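Local coordinates for protein lectin 2 (Agrocybe aegerita, PDB 4TQJ) that probably acts as a sugar-binding lectin, recognising N-acetylglucosamine at the non-reducing ends of glycans, at residues Gly17-Ile21 / Ile31-Ala35; Thr69-Asp73 / Ala399-Ser403; Arg339-Leu345 / Thr394-Met398; Thr346-Asp352 / Ser364-Gly368. The protein carries 1 engineered substitution. All coordinates share one frame; numbering follows the deposited sequence.

Interaction 1 (Gly17-Ile21 / Ile31-Ala35); sequences GFADI and IGRNA
Phe18 meets Asn34 with its CB, 3.6 Å from ND2, while its ring runs on to a cation-pi contact with Arg33 of the second subunit. Next along, Ala19 O accepts a hydrogen bond from Asn34 ND2 (2.9 Å), an approach tilted 34° from the carbonyl plane although the oxygen lies in the plane of the amide. Placing CG opposite the backbone N of Asn34 (chi1 -170°) carries the amide back to this carbonyl; ND2 also donates to Leu345 O, while OD1 accepts from Val36 N of the second subunit; these bonds fix the amide's rotation. Asp20 turns its carboxylate almost perpendicular to that amide, and OD1 takes Asn34 N at 2.8 Å on its anti lone pair. An aspartate fits here because its second oxygen, OD2, can accept from Leu401 N. The aliphatic part of Arg33 lies alongside, CG 3.5 Å from Asp20 OD1, and the nearby positive charge probably favours the ionised carboxylate. Ile21 pairs with Gly32 as an antiparallel hydrogen-bonded pair: Ile21 N to Gly32 O is 3.0 Å and Gly32 N to Ile21 O is 2.8 Å. Gly32, lacking a side chain, lets the branched Ile21 sit close over it. The contact lies at the open end of the hairpin of strands 20-25 and 28-32, flanked by strand 41-44 beyond 28-32 and by strand 395-399 beyond 20-25, where Met398 packs against Ile21.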
# COMPACT_ATOMS: atom_id res chain seq x y z
N GLY A 17 8.51 1.12 5.37
CA GLY A 17 7.13 1.13 4.92
C GLY A 17 6.22 2.09 5.68
O GLY A 17 6.67 2.97 6.43
N PHE A 18 4.92 1.93 5.48
CA PHE A 18 3.96 2.82 6.11
C PHE A 18 3.04 1.98 6.98
O PHE A 18 1.97 1.56 6.54
CB PHE A 18 3.18 3.60 5.06
CG PHE A 18 4.06 4.27 4.03
CD1 PHE A 18 4.35 5.63 4.14
CD2 PHE A 18 4.59 3.56 2.98
CE1 PHE A 18 5.16 6.25 3.21
CE2 PHE A 18 5.40 4.18 2.05
CZ PHE A 18 5.69 5.53 2.16
N ALA A 19 3.47 1.72 8.21
CA ALA A 19 2.67 0.84 9.06
C ALA A 19 1.24 1.35 9.27
O ALA A 19 1.02 2.54 9.48
CB ALA A 19 3.37 0.59 10.43
N ASP A 20 0.28 0.43 9.21
CA ASP A 20 -1.11 0.74 9.53
C ASP A 20 -1.47 0.32 10.96
O ASP A 20 -0.81 -0.52 11.55
CB ASP A 20 -2.05 0.01 8.56
CG ASP A 20 -1.70 0.24 7.11
OD1 ASP A 20 -1.87 1.38 6.64
OD2 ASP A 20 -1.23 -0.71 6.45
N ILE A 21 -2.53 0.90 11.51
CA ILE A 21 -3.02 0.51 12.84
C ILE A 21 -4.13 -0.50 12.66
O ILE A 21 -5.05 -0.27 11.89
CB ILE A 21 -3.63 1.68 13.60
CG1 ILE A 21 -2.61 2.81 13.77
CG2 ILE A 21 -4.15 1.23 14.97
CD1 ILE A 21 -3.22 4.07 14.31
N ILE A 31 -9.82 -0.43 11.59
CA ILE A 31 -8.61 -0.21 10.81
C ILE A 31 -8.28 1.26 10.75
O ILE A 31 -9.12 2.09 10.41
CB ILE A 31 -8.76 -0.73 9.36
CG1 ILE A 31 -9.16 -2.20 9.34
CG2 ILE A 31 -7.46 -0.53 8.58
CD1 ILE A 31 -8.12 -3.14 9.97
N GLY A 32 -7.04 1.59 11.10
CA GLY A 32 -6.51 2.93 10.93
C GLY A 32 -5.46 2.93 9.84
O GLY A 32 -4.25 2.92 10.11
N ARG A 33 -5.91 2.96 8.58
CA ARG A 33 -4.97 2.94 7.46
C ARG A 33 -4.07 4.19 7.42
O ARG A 33 -4.56 5.32 7.34
CB ARG A 33 -5.72 2.77 6.13
CG ARG A 33 -4.90 2.09 5.03
CD ARG A 33 -4.02 3.08 4.26
NE ARG A 33 -3.55 2.52 3.00
CZ ARG A 33 -2.83 3.19 2.10
NH1 ARG A 33 -2.49 4.45 2.33
NH2 ARG A 33 -2.45 2.60 0.98
N ASN A 34 -2.76 3.96 7.45
CA ASN A 34 -1.77 5.04 7.34
C ASN A 34 -2.04 5.85 6.06
O ASN A 34 -1.74 5.39 4.96
CB ASN A 34 -0.37 4.42 7.32
CG ASN A 34 0.74 5.43 7.45
OD1 ASN A 34 0.65 6.54 6.94
ND2 ASN A 34 1.83 5.03 8.13
N ALA A 35 -2.61 7.05 6.21
CA ALA A 35 -3.09 7.82 5.05
C ALA A 35 -3.24 9.29 5.42
O ALA A 35 -3.14 9.64 6.59
CB ALA A 35 -4.43 7.26 4.56
O HOH W 1 -2.60 -0.28 3.51

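Interaction 2 (Thr69-Asp73 / Ala399-Ser403)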
# COMPACT_ATOMS: atom_id res chain seq x y z
N THR A 69 -2.23 -12.94 -1.59
CA THR A 69 -2.43 -11.72 -2.38
C THR A 69 -1.45 -10.61 -2.01
O THR A 69 -1.26 -9.66 -2.77
CB THR A 69 -3.84 -11.16 -2.18
OG1 THR A 69 -4.02 -10.82 -0.80
CG2 THR A 69 -4.88 -12.18 -2.58
N GLY A 70 -0.85 -10.71 -0.83
CA GLY A 70 -0.02 -9.65 -0.33
C GLY A 70 -0.82 -8.72 0.55
O GLY A 70 -0.29 -7.76 1.10
N LYS A 71 -2.11 -9.00 0.68
CA LYS A 71 -2.99 -8.22 1.56
C LYS A 71 -3.23 -8.94 2.88
O LYS A 71 -3.53 -10.13 2.90
CB LYS A 71 -4.32 -7.93 0.88
CG LYS A 71 -4.34 -6.69 -0.02
CD LYS A 71 -3.29 -6.76 -1.10
CE LYS A 71 -3.63 -5.84 -2.26
NZ LYS A 71 -2.60 -4.78 -2.45
N GLY A 72 -3.11 -8.22 3.99
CA GLY A 72 -3.28 -8.82 5.30
C GLY A 72 -4.72 -9.07 5.70
O GLY A 72 -5.57 -8.19 5.61
N ASP A 73 -4.97 -10.29 6.16
CA ASP A 73 -6.29 -10.73 6.56
C ASP A 73 -6.37 -10.78 8.07
O ASP A 73 -5.34 -10.91 8.73
CB ASP A 73 -6.54 -12.13 6.02
CG ASP A 73 -6.24 -12.23 4.54
OD1 ASP A 73 -6.82 -11.45 3.78
OD2 ASP A 73 -5.40 -13.08 4.16
N ALA A 399 0.64 -3.01 11.69
CA ALA A 399 0.83 -4.01 10.64
C ALA A 399 0.83 -3.34 9.27
O ALA A 399 0.24 -2.28 9.10
CB ALA A 399 -0.26 -5.07 10.71
N ASN A 400 1.50 -3.94 8.30
CA ASN A 400 1.42 -3.45 6.92
C ASN A 400 0.32 -4.19 6.18
O ASN A 400 0.49 -5.33 5.74
CB ASN A 400 2.76 -3.59 6.20
CG ASN A 400 3.92 -2.99 7.00
OD1 ASN A 400 4.54 -3.67 7.82
ND2 ASN A 400 4.21 -1.72 6.76
N LEU A 401 -0.83 -3.55 6.08
CA LEU A 401 -1.97 -4.18 5.42
C LEU A 401 -1.64 -4.53 3.98
O LEU A 401 -2.09 -5.54 3.47
CB LEU A 401 -3.17 -3.25 5.50
CG LEU A 401 -3.63 -3.16 6.96
CD1 LEU A 401 -4.67 -2.09 7.14
CD2 LEU A 401 -4.16 -4.52 7.38
N ASP A 402 -0.85 -3.68 3.34
CA ASP A 402 -0.35 -3.95 2.00
C ASP A 402 1.12 -4.38 2.05
O ASP A 402 2.02 -3.54 1.98
CB ASP A 402 -0.53 -2.70 1.13
CG ASP A 402 -1.98 -2.45 0.75
OD1 ASP A 402 -2.65 -3.39 0.27
OD2 ASP A 402 -2.46 -1.31 0.94
N SER A 403 1.36 -5.68 2.18
CA SER A 403 2.72 -6.19 2.20
C SER A 403 3.06 -6.96 0.92
O SER A 403 4.15 -6.82 0.36
CB SER A 403 2.94 -7.09 3.41
OG SER A 403 3.01 -8.46 3.02
O HOH W 2 0.36 -8.58 3.99
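Lys71 and Asp402 form a salt bridge, NZ to OD1 3.1 Å, between two loops of a beta-propeller: the turn leading into strand 73-77 of one blade, and the C-terminal tail that follows strand 395-399 of the blade before it. The ammonium reaches OD1 from above the carboxylate plane. Bends in the lysine chain at chi2 (57°) and chi4 bring CG, CD and CE alongside the same oxygen. Arg33 makes a weak, long ion pair with the other oxygen, OD2, placing the carboxylate between two positive charges that would probably keep it ionised. The backbones are joined as well. Gly72 N donates to Leu401 O at 2.9 Å, and the CA of Lys71 adds a CH...O contact to the same oxygen. One residue before Lys71, Gly70 O accepts from Ser403 N, also at 2.9 Å. Gly70 suits its place because its phi is positive, and the turn around it is an ST turn in which Thr69 OG1 accepts from Lys71 N. Packing is modest and partly open to solvent, with Ser403 of the second subunit touching Lys71. Water 2 donates to Gly70 O at 3.1 Å and lies 2.8 Å from Ser403 OG.

Interaction 3 (Arg339-Leu345 / Thr394-Met398)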
# COMPACT_ATOMS: atom_id res chain seq x y z
N ARG A 339 -0.29 2.24 24.87
CA ARG A 339 0.40 1.38 23.92
C ARG A 339 1.45 2.19 23.19
O ARG A 339 1.15 3.25 22.66
CB ARG A 339 -0.59 0.78 22.93
CG ARG A 339 -1.49 -0.30 23.52
CD ARG A 339 -2.40 -0.90 22.45
NE ARG A 339 -3.18 -2.03 22.96
CZ ARG A 339 -4.41 -1.93 23.46
NH1 ARG A 339 -5.01 -0.76 23.52
NH2 ARG A 339 -5.05 -3.02 23.91
N ARG A 340 2.68 1.70 23.17
CA ARG A 340 3.72 2.37 22.39
C ARG A 340 4.35 1.44 21.35
O ARG A 340 4.47 0.24 21.58
CB ARG A 340 4.77 2.99 23.32
CG ARG A 340 4.26 4.26 24.02
CD ARG A 340 5.04 4.55 25.30
NE ARG A 340 4.65 3.63 26.37
CZ ARG A 340 5.17 3.64 27.59
NH1 ARG A 340 6.09 4.53 27.90
NH2 ARG A 340 4.76 2.77 28.50
N PHE A 341 4.72 2.03 20.21
CA PHE A 341 5.28 1.27 19.10
C PHE A 341 6.46 2.02 18.50
O PHE A 341 6.52 3.26 18.51
CB PHE A 341 4.24 1.04 17.99
CG PHE A 341 2.89 0.59 18.50
CD1 PHE A 341 2.55 -0.75 18.47
CD2 PHE A 341 1.96 1.50 18.99
CE1 PHE A 341 1.29 -1.17 18.92
CE2 PHE A 341 0.72 1.09 19.44
CZ PHE A 341 0.38 -0.25 19.40
N VAL A 342 7.40 1.26 17.97
CA VAL A 342 8.54 1.80 17.26
C VAL A 342 8.55 1.15 15.88
O VAL A 342 8.97 -0.00 15.72
CB VAL A 342 9.86 1.54 18.00
CG1 VAL A 342 11.02 2.24 17.30
CG2 VAL A 342 9.74 1.99 19.48
N VAL A 343 8.03 1.88 14.88
CA VAL A 343 7.83 1.35 13.53
C VAL A 343 7.95 2.46 12.49
O VAL A 343 7.69 3.61 12.79
CB VAL A 343 6.43 0.68 13.36
CG1 VAL A 343 6.31 -0.60 14.20
CG2 VAL A 343 5.32 1.66 13.69
N ASP A 344 8.31 2.11 11.26
CA ASP A 344 8.37 3.09 10.19
C ASP A 344 6.95 3.43 9.76
O ASP A 344 6.18 2.54 9.37
CB ASP A 344 9.18 2.55 9.01
CG ASP A 344 9.53 3.61 7.99
OD1 ASP A 344 9.43 4.81 8.33
OD2 ASP A 344 9.92 3.24 6.84
N LEU A 345 6.60 4.70 9.85
CA LEU A 345 5.31 5.19 9.39
C LEU A 345 5.44 5.96 8.08
O LEU A 345 4.42 6.34 7.47
CB LEU A 345 4.69 6.12 10.43
CG LEU A 345 4.38 5.50 11.78
CD1 LEU A 345 4.03 6.61 12.80
CD2 LEU A 345 3.25 4.51 11.61
N THR A 394 -9.20 -5.20 24.66
CA THR A 394 -8.89 -4.88 23.27
C THR A 394 -7.47 -5.31 22.95
O THR A 394 -6.66 -5.49 23.85
CB THR A 394 -9.01 -3.37 22.98
OG1 THR A 394 -8.10 -2.65 23.83
CG2 THR A 394 -10.45 -2.89 23.21
N VAL A 395 -7.18 -5.49 21.66
CA VAL A 395 -5.84 -5.75 21.17
C VAL A 395 -5.55 -4.74 20.07
O VAL A 395 -6.41 -4.49 19.22
CB VAL A 395 -5.72 -7.16 20.56
CG1 VAL A 395 -4.27 -7.46 20.16
CG2 VAL A 395 -6.25 -8.20 21.51
N CYS A 396 -4.38 -4.12 20.10
CA CYS A 396 -3.96 -3.26 19.00
C CYS A 396 -2.60 -3.65 18.50
O CYS A 396 -1.70 -3.95 19.29
CB CYS A 396 -3.86 -1.81 19.45
SG CYS A 396 -5.40 -1.04 19.74
N TRP A 397 -2.44 -3.61 17.19
CA TRP A 397 -1.18 -3.93 16.57
C TRP A 397 -0.88 -2.88 15.50
O TRP A 397 -1.80 -2.27 14.93
CB TRP A 397 -1.26 -5.27 15.84
CG TRP A 397 -1.62 -6.50 16.65
CD1 TRP A 397 -2.70 -7.33 16.44
CD2 TRP A 397 -0.87 -7.09 17.72
NE1 TRP A 397 -2.67 -8.38 17.33
CE2 TRP A 397 -1.56 -8.26 18.12
CE3 TRP A 397 0.31 -6.74 18.39
CZ2 TRP A 397 -1.12 -9.07 19.16
CZ3 TRP A 397 0.75 -7.55 19.42
CH2 TRP A 397 0.04 -8.69 19.80
N MET A 398 0.39 -2.68 15.21
CA MET A 398 0.78 -2.07 13.95
C MET A 398 0.99 -3.22 12.96
O MET A 398 1.45 -4.29 13.35
CB MET A 398 2.06 -1.24 14.09
CG MET A 398 1.97 -0.12 15.13
SD MET A 398 0.64 1.07 14.82
CE MET A 398 1.06 1.68 13.18
O HOH W 3 -2.68 -4.88 22.61
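Phe341 and Met398 make a Met-aromatic contact between two facing blade strands: SD stands over the centre of the ring, 4.3 Å from the centroid and 10° off the normal. Met398 CG lies over the same face as a CH-pi donor, 3.4 Å from Phe341 CD1. The thioether is folded, bent at chi2 and chi3 (both -58°), which turns its methyl CE toward Leu345 CD2 at 3.9 Å; Val343 CG2 touches CG. A flexible methionine suits a site bordered by three differently shaped apolar groups. Strands 339-343 and 395-398 are the innermost strands of neighbouring propeller blades, nearly parallel at 16° and 8.6 Å between axes, so they meet through side chains. At the start of both strands the contact becomes polar. Arg339 stretches out across Cys396, whose CB is 3.5 Å from CD and whose SG lies over one guanidinium face, offset toward the rim. Its NH2 donates to Thr394 OG1 at 3.1 Å, while NH1 is held by Trp389 O and Thr394 OG1 also bonds Ala390 O. Arginine suits this end because it offers both a long apolar stem and several N-H groups: NE donates to water 3 at 2.9 Å, which also accepts from Cys396 N.

Interaction 4 (Thr346-Asp352 / Ser364-Gly368)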
# COMPACT_ATOMS: atom_id res chain seq x y z
N THR A 346 6.68 6.19 7.64
CA THR A 346 6.92 7.18 6.58
C THR A 346 7.74 6.71 5.38
O THR A 346 8.10 7.52 4.53
CB THR A 346 7.64 8.42 7.15
OG1 THR A 346 9.00 8.08 7.46
CG2 THR A 346 6.93 8.92 8.38
N GLY A 347 8.06 5.42 5.32
CA GLY A 347 8.73 4.85 4.16
C GLY A 347 10.22 5.11 3.98
O GLY A 347 10.77 4.79 2.91
N ASP A 348 10.88 5.67 4.98
CA ASP A 348 12.31 5.92 4.85
C ASP A 348 13.19 4.86 5.54
O ASP A 348 14.40 5.00 5.58
CB ASP A 348 12.67 7.34 5.32
CG ASP A 348 12.60 7.48 6.84
OD1 ASP A 348 11.99 6.61 7.49
OD2 ASP A 348 13.15 8.47 7.37
N GLY A 349 12.59 3.81 6.08
CA GLY A 349 13.35 2.75 6.75
C GLY A 349 13.92 3.13 8.12
O GLY A 349 14.68 2.38 8.73
N CYS A 350 13.54 4.31 8.61
CA CYS A 350 13.98 4.76 9.93
C CYS A 350 12.76 4.83 10.84
O CYS A 350 11.82 5.58 10.58
CB CYS A 350 14.66 6.13 9.82
SG CYS A 350 16.02 6.11 8.63
N ALA A 351 12.77 4.02 11.90
CA ALA A 351 11.54 3.81 12.67
C ALA A 351 11.07 5.07 13.39
O ALA A 351 11.86 5.83 13.95
CB ALA A 351 11.68 2.65 13.64
N ASP A 352 9.76 5.26 13.38
CA ASP A 352 9.18 6.40 14.04
C ASP A 352 8.55 5.92 15.34
O ASP A 352 8.54 4.71 15.63
CB ASP A 352 8.14 7.05 13.12
CG ASP A 352 8.69 7.29 11.73
OD1 ASP A 352 9.59 8.15 11.62
OD2 ASP A 352 8.27 6.62 10.76
N SER A 364 5.95 10.96 16.92
CA SER A 364 7.11 11.76 16.61
C SER A 364 7.87 11.07 15.49
O SER A 364 8.12 9.87 15.55
CB SER A 364 8.00 11.92 17.85
OG SER A 364 9.27 12.41 17.48
N TYR A 365 8.25 11.83 14.46
CA TYR A 365 8.89 11.25 13.30
C TYR A 365 10.40 11.27 13.34
O TYR A 365 11.02 12.26 13.74
CB TYR A 365 8.37 11.92 12.02
CG TYR A 365 6.88 11.75 11.86
CD1 TYR A 365 6.33 10.51 11.57
CD2 TYR A 365 6.01 12.82 12.05
CE1 TYR A 365 4.97 10.34 11.45
CE2 TYR A 365 4.64 12.67 11.93
CZ TYR A 365 4.13 11.42 11.63
OH TYR A 365 2.77 11.25 11.51
N ASN A 366 11.00 10.15 12.95
CA ASN A 366 12.44 10.01 12.84
C ASN A 366 12.90 10.96 11.76
O ASN A 366 12.19 11.16 10.77
CB ASN A 366 12.78 8.57 12.46
CG ASN A 366 14.25 8.24 12.61
OD1 ASN A 366 15.12 9.03 12.25
ND2 ASN A 366 14.53 7.05 13.16
N ASP A 367 14.07 11.57 11.92
CA ASP A 367 14.52 12.55 10.92
C ASP A 367 15.31 11.88 9.78
O ASP A 367 15.80 12.55 8.88
CB ASP A 367 15.31 13.70 11.56
CG ASP A 367 16.69 13.26 12.05
OD1 ASP A 367 17.52 14.15 12.35
OD2 ASP A 367 16.95 12.04 12.11
N GLY A 368 15.41 10.55 9.82
CA GLY A 368 16.19 9.82 8.84
C GLY A 368 17.59 9.53 9.34
O GLY A 368 18.38 8.86 8.66
O HOH W 4 11.37 8.91 9.46
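Asn366 and Asp352 form the tight, buried part of this contact. Asn366 N donates to Asp352 OD1 at 2.8 Å on the anti lone pair, and Asn366 ND2 reaches Ala351 O at 3.0 Å, with that oxygen in the amide plane. The amide gets there because CG stands opposite the backbone N (chi1 -167°); it then lies against Cys350 CB and nearly perpendicular to the carboxylate. Cys350 SG is buried too, in van der Waals contact with Gly368 O at 3.6 Å. Asp352 has a second grip, OD2 accepting from Leu345 N, and Leu290 O takes a further bond from Asn366 ND2. The 346-352 loop, with Asp348 between two glycines, lies within an FG-GAP-like repeat of the beta-propeller. Two Asx turns shape the contact: Asp348 OD1 accepts from Cys350 N, and Asn366 OD1 from Gly368 N at 2.9 Å. Gly347, Gly349 and Gly368 suit their bends, all having positive phi. Toward the partly exposed side the fit is looser. Asp348 OD2 approaches Gly368 CA at 3.6 Å, and water 4 lies 2.8 Å from Asp348 OD2 and 2.7 Å from Asn366 O. On the other side of the water, the methyl of Thr346 packs on the buried Tyr365 ring, CG2 to CD1 3.6 Å.

In the fold
The four contacts cluster in and next to the blade that closes the propeller ring. Strand 395-399 from the C-terminus completes the sheet of the N-terminal hairpin, a Velcro-like closure that joins interaction 1 to interaction 3, about 10 Å apart between centres, and to interaction 2, about 11 Å away. Asp20 N bonds Ala399 O at 2.7 Å across this seam. Interaction 4 repeats in the preceding blade the aspartate-asparagine arrangement of interaction 1; Gly347 N meets Gly17 O at 3.0 Å, and Val343 O with Asp352 N (2.7 Å) ties it to interaction 3. Interactions 2 and 4 lie about 20 Å apart between centres. Interactions 1, 2 and 4 touch the second subunit.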